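Local atomic coordinates of alginate biosynthesis protein AlgX (Pseudomonas aeruginosa, PDB entry 4KNC), a protein that takes part in the O-acetylation of the exopolysaccharide alginate and protects the polymer from degradation as it crosses the periplasm. Residues 271-276 with 302-307; 313-318 with 398-403; 348-353 with 410-415; 355-360 with 431-436. One frame throughout, in Å; residues are numbered along the deposited sequence.

Contact 1: 271-276 with 302-307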
loop_
_atom_site.group_PDB
_atom_site.type_symbol
_atom_site.label_atom_id
_atom_site.label_comp_id
_atom_site.label_asym_id
_atom_site.label_seq_id
_atom_site.Cartn_x
_atom_site.Cartn_y
_atom_site.Cartn_z
ATOM N N GLY A 271 1.646 -2.429 -6.560
ATOM C CA GLY A 271 1.332 -1.097 -6.055
ATOM C C GLY A 271 2.138 -0.645 -4.850
ATOM O O GLY A 271 2.226 0.549 -4.565
ATOM N N GLY A 272 2.704 -1.595 -4.115
ATOM C CA GLY A 272 3.432 -1.274 -2.898
ATOM C C GLY A 272 2.603 -0.627 -1.789
ATOM O O GLY A 272 1.407 -0.870 -1.636
ATOM N N PHE A 273 3.271 0.221 -1.027
ATOM C CA PHE A 273 2.736 0.863 0.159
ATOM C C PHE A 273 1.607 1.833 -0.157
ATOM O O PHE A 273 0.647 1.966 0.615
ATOM C CB PHE A 273 3.896 1.614 0.829
ATOM C CG PHE A 273 3.501 2.436 2.035
ATOM C CD1 PHE A 273 3.173 1.820 3.234
ATOM C CD2 PHE A 273 3.517 3.829 1.981
ATOM C CE1 PHE A 273 2.840 2.580 4.363
ATOM C CE2 PHE A 273 3.188 4.600 3.095
ATOM C CZ PHE A 273 2.842 3.982 4.289
ATOM N N ASP A 274 1.722 2.502 -1.302
ATOM C CA ASP A 274 0.942 3.715 -1.563
ATOM C C ASP A 274 -0.187 3.593 -2.599
ATOM O O ASP A 274 -1.266 4.136 -2.399
ATOM C CB ASP A 274 1.881 4.877 -1.931
ATOM C CG ASP A 274 2.644 4.646 -3.243
ATOM O OD1 ASP A 274 3.008 3.485 -3.565
ATOM O OD2 ASP A 274 2.893 5.645 -3.952
ATOM N N SER A 275 0.057 2.867 -3.686
ATOM C CA SER A 275 -0.798 2.963 -4.869
ATOM C C SER A 275 -2.252 2.543 -4.662
ATOM O O SER A 275 -3.183 3.223 -5.107
ATOM C CB SER A 275 -0.168 2.193 -6.042
ATOM O OG SER A 275 1.089 2.764 -6.380
ATOM N N SER A 276 -2.450 1.431 -3.970
ATOM C CA SER A 276 -3.790 0.874 -3.835
ATOM C C SER A 276 -4.707 1.806 -3.060
ATOM O O SER A 276 -5.834 2.089 -3.476
ATOM C CB SER A 276 -3.731 -0.504 -3.173
ATOM O OG SER A 276 -5.031 -0.971 -2.885
ATOM N N TYR A 302 8.923 -0.852 3.323
ATOM C CA TYR A 302 8.546 0.444 2.789
ATOM C C TYR A 302 8.866 1.570 3.746
ATOM O O TYR A 302 8.867 1.390 4.968
ATOM C CB TYR A 302 7.065 0.479 2.442
ATOM C CG TYR A 302 6.704 -0.517 1.393
ATOM C CD1 TYR A 302 7.164 -0.378 0.083
ATOM C CD2 TYR A 302 5.894 -1.597 1.701
ATOM C CE1 TYR A 302 6.840 -1.321 -0.892
ATOM C CE2 TYR A 302 5.564 -2.520 0.752
ATOM C CZ TYR A 302 6.030 -2.388 -0.544
ATOM O OH TYR A 302 5.667 -3.342 -1.469
ATOM N N ASP A 303 9.127 2.739 3.176
ATOM C CA ASP A 303 9.369 3.941 3.962
ATOM C C ASP A 303 8.022 4.546 4.296
ATOM O O ASP A 303 7.391 5.158 3.434
ATOM C CB ASP A 303 10.211 4.944 3.167
ATOM C CG ASP A 303 10.269 6.318 3.827
ATOM O OD1 ASP A 303 10.070 6.406 5.056
ATOM O OD2 ASP A 303 10.518 7.312 3.114
ATOM N N MET A 304 7.593 4.373 5.547
ATOM C CA MET A 304 6.272 4.813 5.996
ATOM C C MET A 304 6.189 6.309 6.258
ATOM O O MET A 304 5.129 6.812 6.617
ATOM C CB MET A 304 5.846 4.054 7.264
ATOM C CG MET A 304 5.768 2.528 7.112
ATOM S SD MET A 304 4.788 1.758 8.443
ATOM C CE MET A 304 5.822 2.031 9.874
ATOM N N ALA A 305 7.297 7.028 6.099
ATOM C CA ALA A 305 7.274 8.462 6.360
ATOM C C ALA A 305 7.233 9.337 5.105
ATOM O O ALA A 305 7.187 10.552 5.221
ATOM C CB ALA A 305 8.447 8.862 7.246
ATOM N N GLN A 306 7.252 8.729 3.918
ATOM C CA GLN A 306 7.328 9.487 2.661
ATOM C C GLN A 306 6.279 10.601 2.586
ATOM O O GLN A 306 5.079 10.331 2.575
ATOM C CB GLN A 306 7.172 8.543 1.470
ATOM C CG GLN A 306 7.163 9.248 0.125
ATOM C CD GLN A 306 6.405 8.472 -0.938
ATOM O OE1 GLN A 306 5.978 7.338 -0.714
ATOM N NE2 GLN A 306 6.224 9.086 -2.100
ATOM N N LYS A 307 6.728 11.854 2.542
ATOM C CA LYS A 307 5.812 12.987 2.689
ATOM C C LYS A 307 4.848 13.171 1.516
ATOM O O LYS A 307 3.684 13.557 1.699
ATOM C CB LYS A 307 6.580 14.278 2.974
ATOM C CG LYS A 307 7.224 14.303 4.351
ATOM C CD LYS A 307 7.675 15.700 4.736
HETATM O O HOH W 1 3.162 8.117 -2.937
#
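Phe-273 and Tyr-302 bring the two backbones to within 6.4 Å, CA to CA, where the loop leading into helix 275-282 passes the irregular chain between strand 293-298 and helix 307-316. The phenol of Tyr-302 lies flat on the backbone at Gly-272 and Phe-273: the amide N of Phe-273 sits 3.7 Å above the ring plane, over its centre. Beside it, CB of Phe-273 makes a CH-pi contact, 4.0 Å from the ring centroid and 26° off the normal. At the far end of the ring, Tyr-302 OH approaches CA of Gly-272 to 3.4 Å. This is the SGNH hydrolase-like domain, and the Tyr-302 side chain lies about 7 Å from that of Ser-243, the probable nucleophile. With CG anti to its own N (chi1 176°), the Phe-273 ring slides past Tyr-302 the opposite way and reaches Met-304, Phe-273 CE1 meeting Met-304 CG at 4.0 Å; Trp-296, Phe-298 and Phe-309 also pack round it. Met-304 belongs to the type I turn 303-306, in which Asp-303 OD1 accepts the Ala-305 N-H from above the carboxylate plane, an Asx turn. One water donates to Asp-274 OD2 and weakly accepts from Gln-306 NE2.

Contact 2: 313-318 with 398-403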
loop_
_atom_site.group_PDB
_atom_site.type_symbol
_atom_site.label_atom_id
_atom_site.label_comp_id
_atom_site.label_asym_id
_atom_site.label_seq_id
_atom_site.Cartn_x
_atom_site.Cartn_y
_atom_site.Cartn_z
ATOM N N ALA A 313 -2.750 11.597 0.299
ATOM C CA ALA A 313 -3.742 10.855 1.078
ATOM C C ALA A 313 -4.639 11.751 1.923
ATOM O O ALA A 313 -5.855 11.561 1.930
ATOM C CB ALA A 313 -3.079 9.781 1.931
ATOM N N MET A 314 -4.050 12.736 2.604
ATOM C CA MET A 314 -4.826 13.626 3.471
ATOM C C MET A 314 -5.996 14.325 2.754
ATOM O O MET A 314 -7.144 14.138 3.144
ATOM C CB MET A 314 -3.927 14.628 4.225
ATOM C CG MET A 314 -3.032 13.983 5.264
ATOM S SD MET A 314 -3.982 13.286 6.633
ATOM C CE MET A 314 -4.229 14.771 7.616
ATOM N N PRO A 315 -5.720 15.111 1.696
ATOM C CA PRO A 315 -6.855 15.756 1.023
ATOM C C PRO A 315 -7.738 14.785 0.247
ATOM O O PRO A 315 -8.872 15.130 -0.077
ATOM C CB PRO A 315 -6.176 16.715 0.043
ATOM C CG PRO A 315 -4.849 16.056 -0.238
ATOM C CD PRO A 315 -4.437 15.502 1.081
ATOM N N LEU A 316 -7.227 13.601 -0.067
ATOM C CA LEU A 316 -8.033 12.611 -0.775
ATOM C C LEU A 316 -9.205 12.090 0.069
ATOM O O LEU A 316 -10.227 11.655 -0.475
ATOM C CB LEU A 316 -7.167 11.450 -1.269
ATOM C CG LEU A 316 -6.479 11.722 -2.604
ATOM C CD1 LEU A 316 -5.561 10.562 -2.958
ATOM C CD2 LEU A 316 -7.531 11.934 -3.672
ATOM N N VAL A 317 -9.059 12.128 1.390
ATOM C CA VAL A 317 -10.142 11.683 2.269
ATOM C C VAL A 317 -11.453 12.426 1.963
ATOM O O VAL A 317 -12.526 11.821 1.995
ATOM C CB VAL A 317 -9.760 11.815 3.760
ATOM C CG1 VAL A 317 -10.934 11.463 4.655
ATOM C CG2 VAL A 317 -8.595 10.915 4.068
ATOM N N ASP A 318 -11.355 13.717 1.626
ATOM C CA ASP A 318 -12.533 14.520 1.263
ATOM C C ASP A 318 -12.624 14.880 -0.216
ATOM O O ASP A 318 -13.070 15.968 -0.566
ATOM C CB ASP A 318 -12.609 15.803 2.093
ATOM C CG ASP A 318 -12.967 15.536 3.527
ATOM O OD1 ASP A 318 -12.108 14.974 4.240
ATOM O OD2 ASP A 318 -14.100 15.881 3.939
ATOM N N VAL A 398 -4.465 14.454 -6.683
ATOM C CA VAL A 398 -4.870 15.467 -5.704
ATOM C C VAL A 398 -3.773 15.643 -4.659
ATOM O O VAL A 398 -3.230 14.660 -4.163
ATOM C CB VAL A 398 -6.159 15.055 -4.960
ATOM C CG1 VAL A 398 -6.554 16.120 -3.950
ATOM C CG2 VAL A 398 -7.311 14.797 -5.934
ATOM N N PHE A 399 -3.424 16.882 -4.326
ATOM C CA PHE A 399 -2.355 17.101 -3.343
ATOM C C PHE A 399 -2.468 18.428 -2.611
ATOM O O PHE A 399 -2.972 19.402 -3.155
ATOM C CB PHE A 399 -0.957 16.949 -3.976
ATOM C CG PHE A 399 -0.619 18.012 -5.003
ATOM C CD1 PHE A 399 -0.950 17.839 -6.335
ATOM C CD2 PHE A 399 0.051 19.169 -4.635
ATOM C CE1 PHE A 399 -0.626 18.804 -7.286
ATOM C CE2 PHE A 399 0.376 20.141 -5.580
ATOM C CZ PHE A 399 0.033 19.958 -6.905
ATOM N N GLN A 400 -2.016 18.463 -1.363
ATOM C CA GLN A 400 -2.039 19.710 -0.618
ATOM C C GLN A 400 -0.822 20.542 -0.996
ATOM O O GLN A 400 0.258 20.003 -1.257
ATOM C CB GLN A 400 -2.086 19.458 0.890
ATOM C CG GLN A 400 -0.805 18.891 1.470
ATOM C CD GLN A 400 -1.020 18.171 2.795
ATOM O OE1 GLN A 400 -0.104 17.536 3.326
ATOM N NE2 GLN A 400 -2.233 18.258 3.330
ATOM N N LEU A 401 -1.011 21.858 -1.053
ATOM C CA LEU A 401 0.106 22.768 -1.245
ATOM C C LEU A 401 0.974 22.669 -0.004
ATOM O O LEU A 401 0.465 22.481 1.104
ATOM C CB LEU A 401 -0.361 24.215 -1.466
ATOM C CG LEU A 401 -1.270 24.545 -2.664
ATOM C CD1 LEU A 401 -1.194 26.043 -3.058
ATOM C CD2 LEU A 401 -0.977 23.667 -3.865
ATOM N N ARG A 402 2.280 22.797 -0.205
ATOM C CA ARG A 402 3.267 22.551 0.835
ATOM C C ARG A 402 2.981 23.330 2.107
ATOM O O ARG A 402 2.673 24.521 2.068
ATOM C CB ARG A 402 4.676 22.864 0.321
ATOM C CG ARG A 402 5.777 22.496 1.298
ATOM C CD ARG A 402 7.120 22.353 0.609
ATOM N NE ARG A 402 8.215 22.505 1.562
ATOM C CZ ARG A 402 9.503 22.461 1.239
ATOM N NH1 ARG A 402 9.865 22.262 -0.020
ATOM N NH2 ARG A 402 10.428 22.615 2.177
ATOM N N ASN A 403 3.062 22.635 3.233
ATOM C CA ASN A 403 2.873 23.263 4.533
ATOM C C ASN A 403 3.974 22.863 5.510
ATOM O O ASN A 403 3.722 22.660 6.698
ATOM C CB ASN A 403 1.483 22.965 5.101
ATOM C CG ASN A 403 1.128 21.495 5.037
ATOM O OD1 ASN A 403 2.006 20.630 5.019
ATOM N ND2 ASN A 403 -0.166 21.203 4.998
#
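The last turn of helix 307-316 rests on strand 396-400, an outermost strand of one antiparallel sheet in the carbohydrate-binding module, and Pro-315 and Leu-316 carry most of the touch. Leu-316 reaches the strand with one branch: CD2 comes 3.6 Å from CB of Val-398 and 3.7 Å from its CG2. The other methyl of that valine, CG1, stands anti to the backbone N (chi1 180°) and turns to the proline, 4.1 Å from Pro-315 CB. The pyrrolidine ring then continues along the strand, its CG lying 3.9 Å from the backbone N of Gln-400. The junction is one between domains, since the helix follows the catalytic-domain strand 293-298 and packs through Ala-313 and Leu-316 on helix 275-282, while the strand is held in its sheet by strand 355-361. Because N of Pro-315 has no hydrogen to give to the preceding turn, the helix is kinked here, and the ring projects toward the strand. Gln-400 raises its extended chain across Pro-315 at about a right angle; NE2 passes 4.2 Å from Pro-315 CD and 4.1 Å from Met-314 CB, so the amide end meets carbon on the helix. These pairs are van der Waals contacts. A polar tie runs next to them, with the backbone of Gln-400 accepting from the guanidinium of Arg-311, one turn before Pro-315 in the helix.

Contact 3: 348-353 with 410-415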
loop_
_atom_site.group_PDB
_atom_site.type_symbol
_atom_site.label_atom_id
_atom_site.label_comp_id
_atom_site.label_asym_id
_atom_site.label_seq_id
_atom_site.Cartn_x
_atom_site.Cartn_y
_atom_site.Cartn_z
ATOM N N LEU A 348 -5.192 37.034 -5.889
ATOM C CA LEU A 348 -6.130 36.679 -4.831
ATOM C C LEU A 348 -5.403 36.058 -3.637
ATOM O O LEU A 348 -4.304 35.513 -3.789
ATOM C CB LEU A 348 -7.184 35.703 -5.370
ATOM C CG LEU A 348 -8.305 36.278 -6.240
ATOM C CD1 LEU A 348 -8.665 35.307 -7.351
ATOM C CD2 LEU A 348 -9.527 36.580 -5.394
ATOM N N PRO A 349 -6.015 36.153 -2.442
ATOM C CA PRO A 349 -5.503 35.522 -1.218
ATOM C C PRO A 349 -5.600 33.994 -1.234
ATOM O O PRO A 349 -6.656 33.420 -0.959
ATOM C CB PRO A 349 -6.410 36.093 -0.125
ATOM C CG PRO A 349 -7.645 36.542 -0.844
ATOM C CD PRO A 349 -7.170 37.026 -2.168
ATOM N N ILE A 350 -4.484 33.346 -1.557
ATOM C CA ILE A 350 -4.389 31.898 -1.529
ATOM C C ILE A 350 -3.187 31.474 -0.685
ATOM O O ILE A 350 -2.077 31.347 -1.197
ATOM C CB ILE A 350 -4.232 31.315 -2.949
ATOM C CG1 ILE A 350 -5.342 31.818 -3.880
ATOM C CG2 ILE A 350 -4.209 29.786 -2.913
ATOM C CD1 ILE A 350 -5.239 31.255 -5.316
ATOM N N ARG A 351 -3.409 31.270 0.611
ATOM C CA ARG A 351 -2.353 30.801 1.507
ATOM C C ARG A 351 -2.036 29.319 1.253
ATOM O O ARG A 351 -2.936 28.476 1.250
ATOM C CB ARG A 351 -2.764 31.011 2.969
ATOM C CG ARG A 351 -1.601 31.023 3.950
ATOM C CD ARG A 351 -2.089 31.120 5.391
ATOM N NE ARG A 351 -2.695 29.869 5.837
ATOM C CZ ARG A 351 -2.028 28.891 6.441
ATOM N NH1 ARG A 351 -0.732 29.025 6.692
ATOM N NH2 ARG A 351 -2.658 27.779 6.802
ATOM N N SER A 352 -0.755 29.011 1.056
ATOM C CA SER A 352 -0.317 27.661 0.715
ATOM C C SER A 352 -0.775 26.579 1.703
ATOM O O SER A 352 -1.553 25.692 1.346
ATOM C CB SER A 352 1.204 27.606 0.563
ATOM O OG SER A 352 1.624 26.320 0.115
ATOM N N GLY A 353 -0.301 26.662 2.943
ATOM C CA GLY A 353 -0.550 25.628 3.932
ATOM C C GLY A 353 -1.998 25.431 4.331
ATOM O O GLY A 353 -2.296 24.754 5.315
ATOM N N GLN A 410 3.133 31.045 2.481
ATOM C CA GLN A 410 3.337 31.724 1.200
ATOM C C GLN A 410 2.057 31.918 0.393
ATOM O O GLN A 410 1.113 31.133 0.510
ATOM C CB GLN A 410 4.386 30.991 0.365
ATOM C CG GLN A 410 5.643 30.629 1.138
ATOM C CD GLN A 410 6.324 31.835 1.768
ATOM O OE1 GLN A 410 6.178 32.966 1.300
ATOM N NE2 GLN A 410 7.079 31.595 2.834
ATOM N N GLN A 411 2.030 32.980 -0.411
ATOM C CA GLN A 411 0.905 33.241 -1.307
ATOM C C GLN A 411 1.100 32.594 -2.681
ATOM O O GLN A 411 2.065 32.888 -3.391
ATOM C CB GLN A 411 0.665 34.744 -1.467
ATOM C CG GLN A 411 0.142 35.434 -0.226
ATOM C CD GLN A 411 -1.262 34.998 0.140
ATOM O OE1 GLN A 411 -2.230 35.331 -0.545
ATOM N NE2 GLN A 411 -1.381 34.249 1.233
ATOM N N PHE A 412 0.171 31.714 -3.042
ATOM C CA PHE A 412 0.183 31.039 -4.333
ATOM C C PHE A 412 0.214 32.034 -5.498
ATOM O O PHE A 412 -0.548 33.004 -5.530
ATOM C CB PHE A 412 -1.038 30.125 -4.451
ATOM C CG PHE A 412 -1.140 29.400 -5.770
ATOM C CD1 PHE A 412 -0.348 28.297 -6.035
ATOM C CD2 PHE A 412 -2.041 29.818 -6.739
ATOM C CE1 PHE A 412 -0.442 27.625 -7.253
ATOM C CE2 PHE A 412 -2.145 29.156 -7.951
ATOM C CZ PHE A 412 -1.340 28.054 -8.210
ATOM N N LEU A 413 1.115 31.800 -6.446
ATOM C CA LEU A 413 1.119 32.577 -7.669
ATOM C C LEU A 413 0.778 31.708 -8.870
ATOM O O LEU A 413 -0.097 32.054 -9.662
ATOM C CB LEU A 413 2.465 33.246 -7.902
ATOM C CG LEU A 413 2.503 33.821 -9.320
ATOM C CD1 LEU A 413 1.700 35.129 -9.400
ATOM C CD2 LEU A 413 3.922 34.006 -9.796
ATOM N N SER A 414 1.459 30.576 -9.019
ATOM C CA SER A 414 1.169 29.746 -10.193
ATOM C C SER A 414 1.379 28.241 -10.037
ATOM O O SER A 414 2.126 27.781 -9.174
ATOM C CB SER A 414 1.943 30.252 -11.419
ATOM O OG SER A 414 3.244 29.702 -11.451
ATOM N N LEU A 415 0.687 27.488 -10.887
ATOM C CA LEU A 415 0.930 26.071 -11.053
ATOM C C LEU A 415 1.275 25.788 -12.511
ATOM O O LEU A 415 0.549 26.206 -13.424
ATOM C CB LEU A 415 -0.286 25.237 -10.642
ATOM C CG LEU A 415 -0.199 23.759 -11.067
ATOM C CD1 LEU A 415 0.902 23.032 -10.314
ATOM C CD2 LEU A 415 -1.530 23.033 -10.895
#
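Ile-350 and Phe-412 lie side by side and point the same way, CG2 of the isoleucine 3.5 Å from CB of the phenylalanine. Their backbones are joined as well: Phe-412 N donates to Ile-350 O at 2.9 Å and 172°, almost straight. Two residues on, Ser-352 N gives its hydrogen to Gln-410 O at 2.9 Å. Between the two bonds Arg-351 faces Gln-411, a single beta bridge that ties the loop before strand 355-361 to the start of strand 412-418. Gln-411 adds a side-chain link: its chain folds back at chi2 (-67°), setting OE1 3.2 Å from Ile-350 N in a weak, bent hydrogen bond, while NE2 passes 3.6 Å from Arg-351 CA. Ile-350 CD1 meets Phe-412 CD2 at 3.8 Å, and Ser-414 N sits over the centre of one face of the phenylalanine ring. Farther out, Ser-352 OG is bonded to Arg-402 O and Tyr-375 OH, and Gln-410 NE2 to Asp-406 O. Leu-413 and Ser-414 both face Trp-374, a classic beta bulge in the strand just after the bridge. The chemistry divides in two: two backbone bonds hold the loop against the strand start, with a weak assist from the folded glutamine, whereas the buried Ile-350 and Phe-412 carry hydrocarbon into the interior of the carbohydrate-binding module.

Contact 4: 355-360 with 431-436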
loop_
_atom_site.group_PDB
_atom_site.type_symbol
_atom_site.label_atom_id
_atom_site.label_comp_id
_atom_site.label_asym_id
_atom_site.label_seq_id
_atom_site.Cartn_x
_atom_site.Cartn_y
_atom_site.Cartn_z
ATOM N N TYR A 355 -4.349 25.265 1.368
ATOM C CA TYR A 355 -4.959 25.104 0.040
ATOM C C TYR A 355 -4.638 23.766 -0.640
ATOM O O TYR A 355 -3.660 23.105 -0.287
ATOM C CB TYR A 355 -4.643 26.297 -0.879
ATOM C CG TYR A 355 -5.738 27.359 -0.897
ATOM C CD1 TYR A 355 -5.821 28.328 0.099
ATOM C CD2 TYR A 355 -6.696 27.378 -1.908
ATOM C CE1 TYR A 355 -6.824 29.294 0.082
ATOM C CE2 TYR A 355 -7.701 28.334 -1.930
ATOM C CZ TYR A 355 -7.759 29.290 -0.938
ATOM O OH TYR A 355 -8.760 30.235 -0.974
ATOM N N VAL A 356 -5.470 23.383 -1.614
ATOM C CA VAL A 356 -5.375 22.058 -2.234
ATOM C C VAL A 356 -5.508 22.081 -3.773
ATOM O O VAL A 356 -6.266 22.876 -4.336
ATOM C CB VAL A 356 -6.403 21.084 -1.582
ATOM C CG1 VAL A 356 -6.689 19.870 -2.463
ATOM C CG2 VAL A 356 -5.912 20.648 -0.205
ATOM N N ALA A 357 -4.747 21.216 -4.443
ATOM C CA ALA A 357 -4.775 21.092 -5.900
ATOM C C ALA A 357 -5.434 19.791 -6.373
ATOM O O ALA A 357 -5.237 18.724 -5.777
ATOM C CB ALA A 357 -3.362 21.187 -6.459
ATOM N N ASP A 358 -6.196 19.901 -7.461
ATOM C CA ASP A 358 -6.955 18.800 -8.040
ATOM C C ASP A 358 -6.750 18.816 -9.550
ATOM O O ASP A 358 -7.066 19.803 -10.209
ATOM C CB ASP A 358 -8.448 18.972 -7.721
ATOM C CG ASP A 358 -9.245 17.688 -7.910
ATOM O OD1 ASP A 358 -8.881 16.873 -8.788
ATOM O OD2 ASP A 358 -10.237 17.492 -7.175
ATOM N N VAL A 359 -6.242 17.721 -10.104
ATOM C CA VAL A 359 -5.712 17.742 -11.470
ATOM C C VAL A 359 -6.051 16.492 -12.290
ATOM O O VAL A 359 -5.806 15.378 -11.851
ATOM C CB VAL A 359 -4.169 17.867 -11.435
ATOM C CG1 VAL A 359 -3.585 17.755 -12.830
ATOM C CG2 VAL A 359 -3.749 19.164 -10.769
ATOM N N THR A 360 -6.571 16.673 -13.501
ATOM C CA THR A 360 -7.007 15.541 -14.310
ATOM C C THR A 360 -6.528 15.549 -15.765
ATOM O O THR A 360 -6.947 16.389 -16.565
ATOM C CB THR A 360 -8.535 15.427 -14.305
ATOM O OG1 THR A 360 -8.996 15.258 -12.957
ATOM C CG2 THR A 360 -8.974 14.240 -15.153
ATOM N N ALA A 431 -6.846 21.570 -14.421
ATOM C CA ALA A 431 -6.420 21.798 -13.041
ATOM C C ALA A 431 -7.300 22.786 -12.281
ATOM O O ALA A 431 -7.875 23.707 -12.859
ATOM C CB ALA A 431 -4.967 22.230 -12.994
ATOM N N SER A 432 -7.381 22.585 -10.972
ATOM C CA SER A 432 -8.224 23.400 -10.116
ATOM C C SER A 432 -7.642 23.488 -8.714
ATOM O O SER A 432 -7.007 22.551 -8.232
ATOM C CB SER A 432 -9.640 22.828 -10.064
ATOM O OG SER A 432 -10.258 22.931 -11.336
ATOM N N ILE A 433 -7.872 24.623 -8.069
ATOM C CA ILE A 433 -7.326 24.894 -6.747
ATOM C C ILE A 433 -8.474 25.284 -5.837
ATOM O O ILE A 433 -9.270 26.158 -6.178
ATOM C CB ILE A 433 -6.324 26.070 -6.801
ATOM C CG1 ILE A 433 -5.018 25.620 -7.449
ATOM C CG2 ILE A 433 -6.033 26.609 -5.412
ATOM C CD1 ILE A 433 -4.222 24.701 -6.588
ATOM N N CYS A 434 -8.560 24.643 -4.678
ATOM C CA CYS A 434 -9.679 24.880 -3.777
ATOM C C CYS A 434 -9.271 25.035 -2.320
ATOM O O CYS A 434 -8.194 24.586 -1.884
ATOM C CB CYS A 434 -10.721 23.760 -3.889
ATOM S SG CYS A 434 -10.086 22.112 -3.473
ATOM N N GLN A 435 -10.162 25.684 -1.582
ATOM C CA GLN A 435 -10.047 25.779 -0.146
ATOM C C GLN A 435 -10.103 24.383 0.481
ATOM O O GLN A 435 -10.735 23.474 -0.052
ATOM C CB GLN A 435 -11.130 26.693 0.433
ATOM C CG GLN A 435 -10.856 27.126 1.857
ATOM C CD GLN A 435 -11.378 28.513 2.147
ATOM O OE1 GLN A 435 -12.156 29.068 1.373
ATOM N NE2 GLN A 435 -10.944 29.088 3.262
ATOM N N ALA A 436 -9.406 24.223 1.602
ATOM C CA ALA A 436 -9.383 22.971 2.344
ATOM C C ALA A 436 -10.191 23.122 3.628
ATOM O O ALA A 436 -10.189 24.191 4.241
ATOM C CB ALA A 436 -7.950 22.583 2.663
#
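Val-356 has CG1 anti to its backbone N, which places that methyl 4.2 Å from Cys-434 SG and directs CG2 to Ala-436 CB. Ile-433, bent at chi2 (-71°), curls CD1 back to Ala-357 CB at 3.6 Å and lays CG2 against Tyr-355 CD2. The tyrosine ring in turn lies over the backbone of the neighbouring strand, taking CA of Gln-435 over one face, a CH-pi contact 4.2 Å from the centroid. Val-356 with Cys-434 and Asp-358 with Ser-432 are hydrogen-bonded pairs, each closed by two N-H to O bonds; the straightest, Cys-434 N to Val-356 O, measures 2.9 Å and 166°. Ala-357 with Ile-433 and Val-359 with Ala-431 put their side chains on the other face, where Ala-431 and Ile-433 meet strand 338-343. On the Val-356 face, Cys-434 forms the disulfide with Cys-321, Asp-358 OD2 receives Arg-396 NH2 in a salt bridge and the N of Cys-321, and Ser-432 OG bonds Ser-329 OG. The segments 355-360 and 431-435 run antiparallel, their axes at 158°, and this alternation of hydrogen-bonded and non-hydrogen-bonded pairs is the regular ladder of two inner strands, 355-361 and 428-435, in a four-stranded antiparallel sheet of the carbohydrate-binding module.

Along the chain contact 1 closes before the others open, whereas the segments of contacts 2, 3 and 4 alternate with one another. Contact 1 lies near the centre of the chain, 15 Å from contact 2, centre to centre, with helix 307-316 running between them. Contact 2 brings that helix onto strand 396-400, whose sheet neighbour 355-361 carries contact 4, only 9 Å away centre to centre; Phe-399 O and Ala-357 N probably bond there. Contact 3, 28 Å from contact 1 centre to centre, starts strand 412-418 of the second sheet and touches contact 4 where Ile-350 packs on Tyr-355. The series thus leads from the SGNH hydrolase-like domain, through its last helix, into the carbohydrate-binding module, which may bind alginate.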